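Local coordinates for periplasmic binding protein (Thermotoga lettingae TMO, PDB 4RY8) that binds 5-methylthioribose and probably serves as the solute-binding component of a bacterial sugar transporter, at residues I125-F133 with Q224-V232; A209-M217 with M239-W247. One frame throughout, in Å; residues are numbered along the deposited sequence.

Contact 1: I125-F133 with Q224-V232; sequences ISKQLAVDF and QFKVYSVDV. With SR1 (5-S-methyl-5-thio-alpha-D-ribofuranose), chain G.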
ATOM      1  N   ILE C 125      -6.175  -4.581  -3.434  1.00 18.31           N
ATOM      2  CA  ILE C 125      -7.138  -5.560  -3.953  1.00 19.29           C
ATOM      3  C   ILE C 125      -6.501  -6.927  -3.985  1.00 16.87           C
ATOM      4  O   ILE C 125      -7.183  -7.912  -3.677  1.00 17.95           O
ATOM      5  CB  ILE C 125      -7.798  -5.163  -5.309  1.00 16.10           C
ATOM      6  CG1 ILE C 125      -8.977  -6.076  -5.605  1.00 16.15           C
ATOM      7  CG2 ILE C 125      -6.737  -5.249  -6.460  1.00 15.32           C
ATOM      8  CD1 ILE C 125     -10.219  -5.935  -4.737  1.00 19.59           C
ATOM      9  N   SER C 126      -5.227  -7.026  -4.417  1.00 21.50           N
ATOM     10  CA  SER C 126      -4.576  -8.341  -4.468  1.00 18.02           C
ATOM     11  C   SER C 126      -4.435  -9.014  -3.073  1.00 19.14           C
ATOM     12  O   SER C 126      -4.705 -10.214  -2.944  1.00 22.87           O
ATOM     13  CB  SER C 126      -3.196  -8.317  -5.260  1.00 18.06           C
ATOM     14  OG  SER C 126      -3.303  -7.592  -6.461  1.00 16.46           O
ATOM     15  N   LYS C 127      -4.029  -8.253  -2.055  1.00 17.40           N
ATOM     16  CA  LYS C 127      -3.997  -8.720  -0.654  1.00 24.73           C
ATOM     17  C   LYS C 127      -5.380  -9.126  -0.136  1.00 20.06           C
ATOM     18  O   LYS C 127      -5.470 -10.086   0.610  1.00 18.87           O
ATOM     19  CB  LYS C 127      -3.469  -7.659   0.312  1.00 25.57           C
ATOM     20  CG  LYS C 127      -3.892  -7.959   1.762  1.00 33.05           C
ATOM     21  CD  LYS C 127      -3.389  -6.971   2.769  1.00 27.17           C
ATOM     22  CE  LYS C 127      -4.297  -5.795   2.933  1.00 30.45           C
ATOM     23  NZ  LYS C 127      -3.614  -4.701   3.668  1.00 44.11           N
ATOM     24  N   GLN C 128      -6.432  -8.417  -0.549  1.00 20.21           N
ATOM     25  CA  GLN C 128      -7.804  -8.732  -0.074  1.00 21.97           C
ATOM     26  C   GLN C 128      -8.178 -10.142  -0.574  1.00 24.10           C
ATOM     27  O   GLN C 128      -8.700 -10.956   0.157  1.00 19.66           O
ATOM     28  CB  GLN C 128      -8.778  -7.713  -0.619  1.00 23.53           C
ATOM     29  CG  GLN C 128     -10.201  -7.871  -0.139  1.00 29.86           C
ATOM     30  CD  GLN C 128     -10.336  -7.376   1.250  1.00 39.29           C
ATOM     31  OE1 GLN C 128      -9.334  -7.031   1.884  1.00 27.10           O
ATOM     32  NE2 GLN C 128     -11.566  -7.299   1.733  1.00 38.90           N
ATOM     33  N   LEU C 129      -7.838 -10.442  -1.834  1.00 17.70           N
ATOM     34  CA  LEU C 129      -8.072 -11.753  -2.359  1.00 19.90           C
ATOM     35  C   LEU C 129      -7.252 -12.785  -1.531  1.00 18.95           C
ATOM     36  O   LEU C 129      -7.769 -13.833  -1.155  1.00 21.42           O
ATOM     37  CB  LEU C 129      -7.691 -11.801  -3.866  1.00 18.73           C
ATOM     38  CG  LEU C 129      -7.953 -13.114  -4.621  1.00 20.21           C
ATOM     39  CD1 LEU C 129      -7.893 -12.882  -6.119  1.00 24.82           C
ATOM     40  CD2 LEU C 129      -6.961 -14.192  -4.255  1.00 28.81           C
ATOM     41  N   ALA C 130      -5.972 -12.507  -1.296  1.00 19.75           N
ATOM     42  CA  ALA C 130      -5.059 -13.441  -0.630  1.00 19.85           C
ATOM     43  C   ALA C 130      -5.517 -13.816   0.734  1.00 22.44           C
ATOM     44  O   ALA C 130      -5.635 -14.963   1.053  1.00 25.58           O
ATOM     45  CB  ALA C 130      -3.669 -12.830  -0.568  1.00 25.41           C
ATOM     46  N   VAL C 131      -5.797 -12.807   1.530  1.00 21.53           N
ATOM     47  CA  VAL C 131      -6.346 -12.986   2.852  1.00 23.12           C
ATOM     48  C   VAL C 131      -7.747 -13.698   2.881  1.00 22.30           C
ATOM     49  O   VAL C 131      -7.994 -14.560   3.741  1.00 23.05           O
ATOM     50  CB  VAL C 131      -6.387 -11.606   3.568  1.00 23.73           C
ATOM     51  CG1 VAL C 131      -7.172 -11.674   4.872  1.00 32.75           C
ATOM     52  CG2 VAL C 131      -4.972 -11.136   3.813  1.00 32.38           C
ATOM     53  N   ASP C 132      -8.671 -13.320   2.007  1.00 20.63           N
ATOM     54  CA  ASP C 132      -9.942 -14.006   1.955  1.00 21.80           C
ATOM     55  C   ASP C 132      -9.815 -15.472   1.688  1.00 21.83           C
ATOM     56  O   ASP C 132     -10.625 -16.252   2.147  1.00 21.96           O
ATOM     57  CB  ASP C 132     -10.835 -13.404   0.872  1.00 31.14           C
ATOM     58  CG  ASP C 132     -11.566 -12.155   1.344  1.00 32.02           C
ATOM     59  OD1 ASP C 132     -11.291 -11.689   2.474  1.00 27.49           O
ATOM     60  OD2 ASP C 132     -12.409 -11.657   0.564  1.00 29.49           O
ATOM     61  N   PHE C 133      -8.818 -15.862   0.901  1.00 20.53           N
ATOM     62  CA  PHE C 133      -8.569 -17.256   0.632  1.00 20.78           C
ATOM     63  C   PHE C 133      -7.506 -17.901   1.551  1.00 21.74           C
ATOM     64  O   PHE C 133      -7.056 -19.017   1.275  1.00 21.48           O
ATOM     65  CB  PHE C 133      -8.157 -17.381  -0.863  1.00 20.17           C
ATOM     66  CG  PHE C 133      -9.319 -17.359  -1.797  1.00 20.38           C
ATOM     67  CD1 PHE C 133      -9.850 -16.160  -2.236  1.00 19.54           C
ATOM     68  CD2 PHE C 133      -9.907 -18.557  -2.229  1.00 22.97           C
ATOM     69  CE1 PHE C 133     -10.928 -16.138  -3.097  1.00 19.71           C
ATOM     70  CE2 PHE C 133     -10.968 -18.545  -3.088  1.00 23.52           C
ATOM     71  CZ  PHE C 133     -11.496 -17.336  -3.518  1.00 23.69           C
ATOM     72  N   GLN C 224     -19.054 -20.843  -6.888  1.00 35.20           N
ATOM     73  CA  GLN C 224     -17.726 -21.421  -7.102  1.00 32.86           C
ATOM     74  C   GLN C 224     -16.646 -20.346  -7.325  1.00 25.92           C
ATOM     75  O   GLN C 224     -15.462 -20.667  -7.474  1.00 34.93           O
ATOM     76  CB  GLN C 224     -17.733 -22.328  -8.330  1.00 32.17           C
ATOM     77  CG  GLN C 224     -18.788 -23.429  -8.300  1.00 70.83           C
ATOM     78  CD  GLN C 224     -18.829 -24.230  -9.594  1.00 68.00           C
ATOM     79  OE1 GLN C 224     -17.826 -24.341 -10.309  1.00 51.37           O
ATOM     80  NE2 GLN C 224     -19.996 -24.791  -9.906  1.00 58.11           N
ATOM     81  N   PHE C 225     -17.054 -19.078  -7.355  1.00 24.22           N
ATOM     82  CA  PHE C 225     -16.149 -17.976  -7.627  1.00 24.30           C
ATOM     83  C   PHE C 225     -16.299 -16.809  -6.668  1.00 31.58           C
ATOM     84  O   PHE C 225     -17.374 -16.567  -6.098  1.00 27.66           O
ATOM     85  CB  PHE C 225     -16.385 -17.468  -9.046  1.00 33.55           C
ATOM     86  CG  PHE C 225     -15.706 -18.288 -10.098  1.00 29.76           C
ATOM     87  CD1 PHE C 225     -14.370 -18.071 -10.401  1.00 27.72           C
ATOM     88  CD2 PHE C 225     -16.394 -19.269 -10.795  1.00 30.11           C
ATOM     89  CE1 PHE C 225     -13.721 -18.824 -11.361  1.00 29.55           C
ATOM     90  CE2 PHE C 225     -15.732 -20.029 -11.765  1.00 27.29           C
ATOM     91  CZ  PHE C 225     -14.409 -19.815 -12.035  1.00 31.40           C
ATOM     92  N   LYS C 226     -15.195 -16.090  -6.501  1.00 28.20           N
ATOM     93  CA  LYS C 226     -15.209 -14.804  -5.826  1.00 32.10           C
ATOM     94  C   LYS C 226     -14.428 -13.841  -6.696  1.00 25.14           C
ATOM     95  O   LYS C 226     -13.374 -14.190  -7.186  1.00 22.18           O
ATOM     96  CB  LYS C 226     -14.610 -14.940  -4.425  1.00 34.09           C
ATOM     97  CG  LYS C 226     -15.546 -15.634  -3.449  1.00 56.36           C
ATOM     98  CD  LYS C 226     -15.178 -15.255  -2.032  1.00 60.61           C
ATOM     99  CE  LYS C 226     -15.835 -16.171  -1.019  1.00 56.62           C
ATOM    100  NZ  LYS C 226     -15.502 -15.694   0.355  1.00 74.51           N
ATOM    101  N   VAL C 227     -14.990 -12.671  -6.950  1.00 22.53           N
ATOM    102  CA  VAL C 227     -14.409 -11.714  -7.870  1.00 20.89           C
ATOM    103  C   VAL C 227     -13.965 -10.468  -7.142  1.00 20.10           C
ATOM    104  O   VAL C 227     -14.698  -9.943  -6.338  1.00 21.01           O
ATOM    105  CB  VAL C 227     -15.385 -11.331  -9.001  1.00 23.27           C
ATOM    106  CG1 VAL C 227     -14.671 -10.431 -10.032  1.00 22.26           C
ATOM    107  CG2 VAL C 227     -15.940 -12.594  -9.657  1.00 29.33           C
ATOM    108  N   TYR C 228     -12.735 -10.051  -7.427  1.00 20.59           N
ATOM    109  CA  TYR C 228     -12.078  -8.877  -6.855  1.00 24.71           C
ATOM    110  C   TYR C 228     -11.757  -7.964  -8.035  1.00 24.03           C
ATOM    111  O   TYR C 228     -11.210  -8.428  -9.044  1.00 25.05           O
ATOM    112  CB  TYR C 228     -10.786  -9.293  -6.098  1.00 20.97           C
ATOM    113  CG  TYR C 228     -11.122 -10.245  -4.942  1.00 20.19           C
ATOM    114  CD1 TYR C 228     -11.411 -11.595  -5.182  1.00 24.34           C
ATOM    115  CD2 TYR C 228     -11.228  -9.794  -3.633  1.00 19.31           C
ATOM    116  CE1 TYR C 228     -11.754 -12.460  -4.157  1.00 23.21           C
ATOM    117  CE2 TYR C 228     -11.583 -10.667  -2.611  1.00 20.35           C
ATOM    118  CZ  TYR C 228     -11.852 -11.976  -2.877  1.00 22.76           C
ATOM    119  OH  TYR C 228     -12.202 -12.834  -1.895  1.00 28.49           O
ATOM    120  N   SER C 229     -12.104  -6.681  -7.923  1.00 20.65           N
ATOM    121  CA  SER C 229     -11.840  -5.728  -8.997  1.00 22.00           C
ATOM    122  C   SER C 229     -11.268  -4.396  -8.506  1.00 21.85           C
ATOM    123  O   SER C 229     -10.994  -4.184  -7.330  1.00 25.17           O
ATOM    124  CB  SER C 229     -13.123  -5.475  -9.764  1.00 22.62           C
ATOM    125  OG  SER C 229     -14.004  -4.754  -8.880  1.00 20.42           O
ATOM    126  N   VAL C 230     -11.061  -3.522  -9.462  1.00 16.83           N
ATOM    127  CA  VAL C 230     -10.790  -2.161  -9.226  1.00 21.88           C
ATOM    128  C   VAL C 230     -11.943  -1.345  -9.818  1.00 20.13           C
ATOM    129  O   VAL C 230     -12.597  -1.772 -10.789  1.00 23.58           O
ATOM    130  CB  VAL C 230      -9.444  -1.811  -9.910  1.00 16.29           C
ATOM    131  CG1 VAL C 230      -9.068  -0.380  -9.749  1.00 16.15           C
ATOM    132  CG2 VAL C 230      -8.357  -2.655  -9.326  1.00 16.73           C
ATOM    133  N   ASP C 231     -12.087  -0.126  -9.303  1.00 17.01           N
ATOM    134  CA  ASP C 231     -13.045   0.880  -9.755  1.00 17.91           C
ATOM    135  C   ASP C 231     -14.400   0.641  -9.105  1.00 21.34           C
ATOM    136  O   ASP C 231     -14.743  -0.464  -8.733  1.00 23.88           O
ATOM    137  CB  ASP C 231     -13.214   1.028 -11.281  1.00 17.15           C
ATOM    138  CG  ASP C 231     -11.894   1.259 -11.993  1.00 20.97           C
ATOM    139  OD1 ASP C 231     -11.105   2.088 -11.502  1.00 19.41           O
ATOM    140  OD2 ASP C 231     -11.640   0.597 -13.039  1.00 21.28           O
ATOM    141  N   VAL C 232     -15.123   1.732  -8.936  1.00 19.94           N
ATOM    142  CA  VAL C 232     -16.491   1.657  -8.424  1.00 22.63           C
ATOM    143  C   VAL C 232     -17.326   2.704  -9.179  1.00 28.78           C
ATOM    144  O   VAL C 232     -16.853   3.829  -9.495  1.00 21.69           O
ATOM    145  CB  VAL C 232     -16.504   1.786  -6.893  1.00 22.84           C
ATOM    146  CG1 VAL C 232     -15.970   3.147  -6.466  1.00 24.08           C
ATOM    147  CG2 VAL C 232     -17.892   1.497  -6.321  1.00 22.16           C
TER
HETATM  148  CS  SR1 G 401      -7.757   0.857 -19.815  1.00 25.10           C
HETATM  149  S   SR1 G 401      -7.008   1.601 -18.384  1.00 20.45           S
HETATM  150  C5  SR1 G 401      -8.474   1.423 -17.339  1.00 25.11           C
HETATM  151  C4  SR1 G 401      -8.230   1.982 -15.940  1.00 20.17           C
HETATM  152  O4  SR1 G 401      -7.870   3.314 -16.109  1.00 23.29           O
HETATM  153  C1  SR1 G 401      -8.501   4.161 -15.129  1.00 43.30           C
HETATM  154  O1  SR1 G 401      -7.494   4.711 -14.349  1.00 27.28           O
HETATM  155  C2  SR1 G 401      -9.441   3.329 -14.271  1.00 30.48           C
HETATM  156  O2  SR1 G 401      -9.099   3.165 -12.868  1.00 20.18           O
HETATM  157  C3  SR1 G 401      -9.436   2.005 -15.008  1.00 21.80           C
HETATM  158  O3  SR1 G 401      -9.385   0.920 -14.091  1.00 22.86           O
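Tyr228 OH donates to Asp132 OD2 at 2.7 Å, tying the C-terminal end of helix 118-132 to the strand beneath it. The acceptor is the anti lone pair of the carboxylate, the one turned away from OD1, and OD2 lies in the plane of the phenol at its edge, with the two flat groups 60° apart. Behind the hydroxyl, the ring slides under the helix: Leu129 CA stands over one face, 3.8 Å from the ring centroid, a CH-pi contact made by the backbone itself, while the Leu129 side chain adds an apolar contact, CG to Tyr228 CD1 at 3.8 Å. Ile125 comes in at the ring's root. With CG1 anti to the backbone N (chi1 -168°), its CD1 drops towards the strand, 3.7 Å from Tyr228 CB and 3.2 Å from Ser229 O. Gln128 adds only its CG, at the ring's edge. Beyond the last helical turn, Phe133 CE1 meets Tyr228 CE1 at 3.9 Å and its ring presents an edge to Lys226 CB. A phenylalanine in place of Tyr228 would probably leave the Asp132 carboxylate without its hydroxyl mate and untie the helix end from the strand. At the far end of the strand the chain leaves the helix behind, and Asp231 grips the bound methylthioribose with both oxygens, OD1 taking SR1 O2 at 2.7 Å and OD2 taking SR1 O3. Helix and strand run nearly antiparallel (163°), their axes 8.5 Å apart at closest, as helices do when they pack on the central sheet of a periplasmic binding protein lobe. Strand 226-230 lies between strands 200-203 and 247-252, and Leu202 of the former and Val251 of the latter also touch Ile125.

Contact 2: A209-M217 with M239-W247; sequences AKGAVRAIM and MMIQQNSPW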
ATOM      1  N   ALA C 209     -14.062  -6.666 -14.956  1.00 22.19           N
ATOM      2  CA  ALA C 209     -14.834  -7.331 -13.885  1.00 25.17           C
ATOM      3  C   ALA C 209     -16.280  -7.632 -14.317  1.00 21.00           C
ATOM      4  O   ALA C 209     -16.774  -8.723 -14.111  1.00 21.64           O
ATOM      5  CB  ALA C 209     -14.820  -6.478 -12.611  1.00 22.97           C
ATOM      6  N   LYS C 210     -16.938  -6.664 -14.949  1.00 26.97           N
ATOM      7  CA  LYS C 210     -18.342  -6.780 -15.347  1.00 23.19           C
ATOM      8  C   LYS C 210     -18.510  -7.933 -16.295  1.00 20.73           C
ATOM      9  O   LYS C 210     -19.382  -8.746 -16.148  1.00 21.63           O
ATOM     10  CB  LYS C 210     -18.824  -5.478 -16.008  1.00 24.91           C
ATOM     11  CG  LYS C 210     -18.557  -4.227 -15.174  1.00 47.40           C
ATOM     12  CD  LYS C 210     -19.776  -3.559 -14.616  1.00 33.54           C
ATOM     13  CE  LYS C 210     -20.401  -2.627 -15.626  1.00 50.27           C
ATOM     14  NZ  LYS C 210     -19.525  -1.563 -16.192  1.00 41.06           N
ATOM     15  N   GLY C 211     -17.617  -8.039 -17.269  1.00 21.48           N
ATOM     16  CA  GLY C 211     -17.644  -9.192 -18.156  1.00 20.55           C
ATOM     17  C   GLY C 211     -17.488 -10.499 -17.459  1.00 20.53           C
ATOM     18  O   GLY C 211     -18.232 -11.451 -17.750  1.00 22.59           O
ATOM     19  N   ALA C 212     -16.535 -10.561 -16.538  1.00 19.73           N
ATOM     20  CA  ALA C 212     -16.225 -11.782 -15.795  1.00 19.69           C
ATOM     21  C   ALA C 212     -17.396 -12.247 -14.938  1.00 21.35           C
ATOM     22  O   ALA C 212     -17.752 -13.430 -14.946  1.00 22.31           O
ATOM     23  CB  ALA C 212     -14.998 -11.581 -14.928  1.00 20.31           C
ATOM     24  N   VAL C 213     -18.023 -11.296 -14.252  1.00 21.03           N
ATOM     25  CA  VAL C 213     -19.170 -11.599 -13.390  1.00 21.23           C
ATOM     26  C   VAL C 213     -20.359 -12.083 -14.170  1.00 22.96           C
ATOM     27  O   VAL C 213     -21.039 -13.017 -13.742  1.00 24.40           O
ATOM     28  CB  VAL C 213     -19.559 -10.347 -12.559  1.00 22.20           C
ATOM     29  CG1 VAL C 213     -20.844 -10.569 -11.761  1.00 25.12           C
ATOM     30  CG2 VAL C 213     -18.420  -9.983 -11.615  1.00 27.21           C
ATOM     31  N   ARG C 214     -20.653 -11.450 -15.313  1.00 23.07           N
ATOM     32  CA  ARG C 214     -21.759 -11.878 -16.124  1.00 24.11           C
ATOM     33  C   ARG C 214     -21.509 -13.287 -16.680  1.00 25.21           C
ATOM     34  O   ARG C 214     -22.404 -14.081 -16.735  1.00 25.31           O
ATOM     35  CB  ARG C 214     -22.016 -10.900 -17.253  1.00 27.74           C
ATOM     36  CG  ARG C 214     -22.394  -9.523 -16.814  1.00 26.64           C
ATOM     37  CD  ARG C 214     -22.528  -8.613 -18.000  1.00 34.05           C
ATOM     38  NE  ARG C 214     -22.807  -7.271 -17.515  1.00 40.83           N
ATOM     39  CZ  ARG C 214     -22.282  -6.151 -17.998  1.00 45.70           C
ATOM     40  NH1 ARG C 214     -21.402  -6.164 -19.009  1.00 42.24           N
ATOM     41  NH2 ARG C 214     -22.632  -4.998 -17.434  1.00 34.21           N
ATOM     42  N   ALA C 215     -20.275 -13.585 -17.080  1.00 26.05           N
ATOM     43  CA  ALA C 215     -19.932 -14.929 -17.524  1.00 25.23           C
ATOM     44  C   ALA C 215     -20.219 -15.967 -16.430  1.00 26.08           C
ATOM     45  O   ALA C 215     -20.835 -17.003 -16.683  1.00 25.02           O
ATOM     46  CB  ALA C 215     -18.468 -14.984 -17.934  1.00 23.52           C
ATOM     47  N   ILE C 216     -19.781 -15.647 -15.216  1.00 27.23           N
ATOM     48  CA  ILE C 216     -19.993 -16.487 -14.025  1.00 28.57           C
ATOM     49  C   ILE C 216     -21.493 -16.711 -13.735  1.00 26.59           C
ATOM     50  O   ILE C 216     -21.944 -17.839 -13.475  1.00 25.44           O
ATOM     51  CB  ILE C 216     -19.289 -15.889 -12.780  1.00 24.28           C
ATOM     52  CG1 ILE C 216     -17.782 -16.062 -12.935  1.00 23.10           C
ATOM     53  CG2 ILE C 216     -19.755 -16.585 -11.498  1.00 26.87           C
ATOM     54  CD1 ILE C 216     -16.973 -15.109 -12.110  1.00 24.10           C
ATOM     55  N   MET C 217     -22.272 -15.646 -13.802  1.00 28.04           N
ATOM     56  CA  MET C 217     -23.667 -15.775 -13.441  1.00 29.70           C
ATOM     57  C   MET C 217     -24.407 -16.553 -14.532  1.00 33.49           C
ATOM     58  O   MET C 217     -25.246 -17.398 -14.229  1.00 31.47           O
ATOM     59  CB  MET C 217     -24.271 -14.409 -13.176  1.00 32.84           C
ATOM     60  CG  MET C 217     -23.639 -13.747 -11.952  1.00 39.01           C
ATOM     61  SD  MET C 217     -24.396 -12.168 -11.524  1.00 35.10           S
ATOM     62  CE  MET C 217     -24.384 -11.284 -13.066  1.00 45.95           C
ATOM     63  N   MET C 239     -24.488  -4.163  -9.644  1.00 27.88           N
ATOM     64  CA  MET C 239     -24.104  -5.504  -9.908  1.00 30.32           C
ATOM     65  C   MET C 239     -23.486  -6.242  -8.692  1.00 40.84           C
ATOM     66  O   MET C 239     -23.549  -7.476  -8.639  1.00 40.38           O
ATOM     67  CB  MET C 239     -23.122  -5.520 -11.082  1.00 26.71           C
ATOM     68  CG  MET C 239     -23.699  -5.161 -12.447  1.00 30.53           C
ATOM     69  SD  MET C 239     -22.451  -5.403 -13.756  1.00 25.95           S
ATOM     70  CE  MET C 239     -22.035  -7.100 -13.436  1.00 23.02           C
ATOM     71  N   MET C 240     -22.865  -5.517  -7.754  1.00 26.88           N
ATOM     72  CA  MET C 240     -22.305  -6.130  -6.542  1.00 24.61           C
ATOM     73  C   MET C 240     -23.417  -6.545  -5.567  1.00 26.53           C
ATOM     74  O   MET C 240     -23.328  -7.569  -4.913  1.00 26.13           O
ATOM     75  CB  MET C 240     -21.318  -5.189  -5.833  1.00 23.65           C
ATOM     76  CG  MET C 240     -19.966  -5.017  -6.575  1.00 22.18           C
ATOM     77  SD  MET C 240     -18.771  -3.804  -5.941  1.00 21.49           S
ATOM     78  CE  MET C 240     -18.153  -4.737  -4.536  1.00 21.49           C
ATOM     79  N   ILE C 241     -24.470  -5.778  -5.500  1.00 30.01           N
ATOM     80  CA  ILE C 241     -25.473  -6.037  -4.449  1.00 37.14           C
ATOM     81  C   ILE C 241     -26.533  -7.063  -4.830  1.00 40.69           C
ATOM     82  O   ILE C 241     -27.403  -7.391  -4.021  1.00 33.82           O
ATOM     83  CB  ILE C 241     -26.118  -4.731  -3.939  1.00 41.63           C
ATOM     84  CG1 ILE C 241     -27.009  -4.090  -5.011  1.00 44.21           C
ATOM     85  CG2 ILE C 241     -25.015  -3.791  -3.474  1.00 33.14           C
ATOM     86  CD1 ILE C 241     -27.745  -2.865  -4.521  1.00 47.29           C
ATOM     87  N   GLN C 242     -26.470  -7.562  -6.060  1.00 41.17           N
ATOM     88  CA  GLN C 242     -27.364  -8.643  -6.514  1.00 43.51           C
ATOM     89  C   GLN C 242     -27.233  -9.867  -5.619  1.00 45.88           C
ATOM     90  O   GLN C 242     -26.127 -10.212  -5.151  1.00 37.61           O
ATOM     91  CB  GLN C 242     -27.000  -9.091  -7.942  1.00 58.83           C
ATOM     92  CG  GLN C 242     -27.309  -8.112  -9.064  1.00 58.92           C
ATOM     93  CD  GLN C 242     -26.943  -8.666 -10.440  1.00 66.03           C
ATOM     94  OE1 GLN C 242     -26.420  -9.777 -10.568  1.00 52.83           O
ATOM     95  NE2 GLN C 242     -27.218  -7.886 -11.474  1.00 74.51           N
ATOM     96  N   GLN C 243     -28.363 -10.534  -5.400  1.00 37.40           N
ATOM     97  CA  GLN C 243     -28.372 -11.805  -4.710  1.00 38.06           C
ATOM     98  C   GLN C 243     -27.408 -12.798  -5.392  1.00 35.32           C
ATOM     99  O   GLN C 243     -27.331 -12.890  -6.624  1.00 34.39           O
ATOM    100  CB  GLN C 243     -29.809 -12.364  -4.671  1.00 50.42           C
ATOM    101  CG  GLN C 243     -30.058 -13.362  -3.551  1.00 56.18           C
ATOM    102  CD  GLN C 243     -31.116 -14.401  -3.899  1.00 96.18           C
ATOM    103  OE1 GLN C 243     -31.878 -14.250  -4.861  1.00 75.69           O
ATOM    104  NE2 GLN C 243     -31.160 -15.470  -3.115  1.00 90.06           N
ATOM    105  N   ASN C 244     -26.666 -13.518  -4.567  1.00 37.18           N
ATOM    106  CA  ASN C 244     -25.718 -14.514  -5.008  1.00 37.65           C
ATOM    107  C   ASN C 244     -24.585 -13.942  -5.855  1.00 36.07           C
ATOM    108  O   ASN C 244     -23.839 -14.724  -6.418  1.00 36.36           O
ATOM    109  CB  ASN C 244     -26.401 -15.635  -5.812  1.00 36.61           C
ATOM    110  CG  ASN C 244     -27.545 -16.278  -5.061  1.00 73.08           C
ATOM    111  OD1 ASN C 244     -28.597 -15.669  -4.880  1.00 62.15           O
ATOM    112  ND2 ASN C 244     -27.357 -17.524  -4.637  1.00 95.93           N
ATOM    113  N   SER C 245     -24.446 -12.615  -5.955  1.00 33.32           N
ATOM    114  CA  SER C 245     -23.317 -12.047  -6.717  1.00 34.62           C
ATOM    115  C   SER C 245     -21.994 -12.655  -6.265  1.00 37.55           C
ATOM    116  O   SER C 245     -21.718 -12.731  -5.085  1.00 30.98           O
ATOM    117  CB  SER C 245     -23.236 -10.531  -6.572  1.00 41.35           C
ATOM    118  OG  SER C 245     -22.121 -10.034  -7.319  1.00 32.53           O
ATOM    119  N   PRO C 246     -21.153 -13.086  -7.209  1.00 29.94           N
ATOM    120  CA  PRO C 246     -19.799 -13.475  -6.832  1.00 28.75           C
ATOM    121  C   PRO C 246     -18.858 -12.265  -6.662  1.00 31.59           C
ATOM    122  O   PRO C 246     -17.692 -12.442  -6.300  1.00 28.43           O
ATOM    123  CB  PRO C 246     -19.339 -14.311  -8.028  1.00 26.30           C
ATOM    124  CG  PRO C 246     -20.024 -13.654  -9.188  1.00 26.47           C
ATOM    125  CD  PRO C 246     -21.398 -13.250  -8.645  1.00 35.61           C
ATOM    126  N   TRP C 247     -19.351 -11.051  -6.911  1.00 25.66           N
ATOM    127  CA  TRP C 247     -18.487  -9.869  -6.862  1.00 28.24           C
ATOM    128  C   TRP C 247     -18.333  -9.389  -5.425  1.00 30.49           C
ATOM    129  O   TRP C 247     -19.240  -8.739  -4.884  1.00 33.63           O
ATOM    130  CB  TRP C 247     -19.057  -8.782  -7.759  1.00 27.87           C
ATOM    131  CG  TRP C 247     -18.057  -7.683  -8.162  1.00 24.69           C
ATOM    132  CD1 TRP C 247     -16.844  -7.412  -7.614  1.00 21.22           C
ATOM    133  CD2 TRP C 247     -18.278  -6.699  -9.161  1.00 27.84           C
ATOM    134  NE1 TRP C 247     -16.265  -6.330  -8.253  1.00 19.35           N
ATOM    135  CE2 TRP C 247     -17.127  -5.889  -9.221  1.00 20.09           C
ATOM    136  CE3 TRP C 247     -19.321  -6.457 -10.058  1.00 29.71           C
ATOM    137  CZ2 TRP C 247     -17.031  -4.819 -10.078  1.00 20.16           C
ATOM    138  CZ3 TRP C 247     -19.187  -5.409 -10.963  1.00 26.52           C
ATOM    139  CH2 TRP C 247     -18.068  -4.606 -10.957  1.00 20.38           C
TER
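Met239, in the last turn of helix 234-240, reaches across to helix 206-219 with its thioether. SD lies 3.4 Å from Lys210 CD and 3.7 Å from Arg214 NH2, and the bend at the end of the chain (chi3 55°) turns CE in to meet Val213 CG1 at 4.0 Å. Lys210 crosses this methionine at about a right angle with its aliphatic part; its ammonium goes on to a salt bridge with Glu207. From Gln242 to Ser245 the chain reverses in a type II beta turn, and the side chains of Gln242 and Met217 cross obliquely. Ser245 then folds its hydroxyl back on the backbone: OG accepts from Trp247 N at 3.0 Å, an ST turn that spans Pro246. That proline is the wedge of the contact. Its CG fits against Ile216 CG2 at 3.7 Å and also meets Val213 CG1, while its CD touches Met217 CG. Trp247, where strand 247-252 begins, lays its indole beside the helix. Ala209 CB comes within 3.7 Å of Trp247 CZ2, and Met240 CG lies near the rim of the indole from the other side. Lys210 CD comes to the indole edge, and Val213 CG2 lies 4.0 Å from Trp247 CE3. The ring nitrogen is satisfied by Ser229. Helix 206-219 also meets helix 180-194, through Arg214 and Ala215, while Val213, Ile216 and Pro246 all rest on Val227 of strand 226-230.

Strand 226-230 stands between the two contacts, whose centres are 13 Å apart: helix 118-132 packs on it in contact 1, and helix 206-219 of contact 2 covers its other side. Alternating side chains divide the work, Tyr228 belonging to contact 1 and Val227 and Ser229 turning towards contact 2. The backbone also joins them, with Val227 N probably bonded to Pro246 O. Contact 1 is partly buried, reaching from solvent at Asp132 and Lys226 to the sugar pocket, and includes a polar bond across its segments. Contact 2 is mostly buried and meets mainly through apolar groups, with the chains of Lys210 and Arg214 against a thioether.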